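Local atomic coordinates of SLH domain-containing protein (Pseudoflavonifractor capillosus, PDB entry 4OJU), a protein that is of unknown function but, as a probably exported leucine-rich-repeat protein with predicted surface-layer homology modules, probably binds other proteins, and also binds magnesium ions. Residues T8-G12 / P13-E17. Sequence-based numbering, arbitrary orientation.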
# COMPACT_ATOMS: atom_id res chain seq x y z
N THR A 8 -1.92 -38.77 0.84
CA THR A 8 -0.95 -37.72 1.13
C THR A 8 0.42 -38.28 0.79
O THR A 8 0.75 -39.40 1.21
CB THR A 8 -1.07 -37.26 2.58
OG1 THR A 8 -2.44 -36.87 2.80
CG2 THR A 8 -0.15 -36.09 2.91
N VAL A 9 1.19 -37.53 0.01
CA VAL A 9 2.50 -37.98 -0.44
C VAL A 9 3.55 -36.94 -0.07
O VAL A 9 3.34 -35.74 -0.27
CB VAL A 9 2.51 -38.30 -1.96
CG1 VAL A 9 3.89 -38.74 -2.44
CG2 VAL A 9 1.50 -39.41 -2.30
N GLN A 10 4.67 -37.41 0.48
CA GLN A 10 5.82 -36.56 0.80
C GLN A 10 6.92 -36.80 -0.25
O GLN A 10 7.28 -37.95 -0.50
CB GLN A 10 6.35 -36.85 2.22
CG GLN A 10 7.40 -35.84 2.69
CD GLN A 10 6.81 -34.50 3.05
OE1 GLN A 10 5.64 -34.38 3.43
NE2 GLN A 10 7.61 -33.45 2.94
N VAL A 11 7.41 -35.71 -0.90
CA VAL A 11 8.49 -35.76 -1.89
C VAL A 11 9.50 -34.76 -1.43
O VAL A 11 9.31 -33.56 -1.64
CB VAL A 11 8.04 -35.50 -3.37
CG1 VAL A 11 9.21 -35.71 -4.33
CG2 VAL A 11 6.86 -36.38 -3.77
N GLY A 12 10.54 -35.24 -0.75
CA GLY A 12 11.55 -34.36 -0.17
C GLY A 12 10.91 -33.31 0.73
O GLY A 12 10.19 -33.68 1.67
N PRO A 13 11.05 -32.00 0.43
CA PRO A 13 10.44 -30.99 1.31
C PRO A 13 8.96 -30.73 1.03
O PRO A 13 8.32 -29.95 1.75
CB PRO A 13 11.27 -29.74 1.01
CG PRO A 13 11.58 -29.87 -0.45
CD PRO A 13 11.82 -31.36 -0.65
N TYR A 14 8.40 -31.37 -0.01
CA TYR A 14 7.02 -31.12 -0.42
C TYR A 14 6.02 -32.12 0.10
O TYR A 14 6.23 -33.34 -0.03
CB TYR A 14 6.93 -31.14 -1.95
CG TYR A 14 7.86 -30.18 -2.64
CD1 TYR A 14 7.63 -28.81 -2.60
CD2 TYR A 14 8.99 -30.63 -3.32
CE1 TYR A 14 8.49 -27.91 -3.23
CE2 TYR A 14 9.86 -29.75 -3.94
CZ TYR A 14 9.60 -28.39 -3.90
OH TYR A 14 10.44 -27.50 -4.50
N THR A 15 4.90 -31.62 0.63
CA THR A 15 3.76 -32.46 1.00
C THR A 15 2.68 -32.22 -0.04
O THR A 15 2.35 -31.08 -0.30
CB THR A 15 3.21 -32.16 2.42
OG1 THR A 15 4.28 -32.15 3.36
CG2 THR A 15 2.12 -33.15 2.83
N PHE A 16 2.11 -33.30 -0.58
CA PHE A 16 1.01 -33.18 -1.53
C PHE A 16 -0.19 -33.93 -1.07
O PHE A 16 -0.06 -35.04 -0.53
CB PHE A 16 1.40 -33.76 -2.91
CG PHE A 16 2.55 -33.10 -3.58
CD1 PHE A 16 2.36 -31.97 -4.38
CD2 PHE A 16 3.84 -33.59 -3.43
CE1 PHE A 16 3.45 -31.34 -5.00
CE2 PHE A 16 4.91 -32.98 -4.06
CZ PHE A 16 4.72 -31.86 -4.84
N GLU A 17 -1.37 -33.37 -1.36
CA GLU A 17 -2.62 -34.09 -1.15
C GLU A 17 -3.15 -34.42 -2.52
O GLU A 17 -3.24 -33.52 -3.38
CB GLU A 17 -3.62 -33.29 -0.33
CG GLU A 17 -3.29 -33.32 1.15
CD GLU A 17 -4.20 -32.49 2.03
OE1 GLU A 17 -4.94 -31.64 1.50
OE2 GLU A 17 -4.14 -32.68 3.27
O HOH W 1 -3.16 -34.72 4.32
O HOH W 2 6.52 -30.69 3.60
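T15 OG1 is gripped twice: it donates to Q10 OE1 at 2.6 Å and accepts a hydrogen from a water that also donates to P13 O. This is the tip of a two-residue β-hairpin, strands 5-11 and 14-19 joined by a type II' turn from V11 to Y14, near the N-terminus of this fragment of a longer leucine-rich-repeat protein. In the non-hydrogen-bonded pair Q10-T15 the side chains supply a link of their own. The Q10 chain leaves with CG anti to the backbone N (chi1 -170°) and then bends at chi2 (74°), which lays the amide over the turn; NE2 donates to G12 O at 2.9 Å, the acceptor lying close to the plane of the Q10 amide, and to the same water. An alanine in place of T15 would probably leave Q10 OE1 without this donor and the amide held from its NE2 side. On the face of T8, Q10, T15 and E17, the methyls T8 CG2 and T15 CG2 meet at 3.7 Å, and a second water links T8 OG1 to E17 OE2.

Backbone pairs V9-F16 and V11-Y14 zip the strands, with V11 N to Y14 O at 2.8 Å; G12, at positive phi, occupies the turn position that favours glycine. On the other face, V9, V11 and F16 all touch V45 of strand 44-46, and V11 CG2 comes in obliquely to the F16 ring, 3.9 Å from CE2.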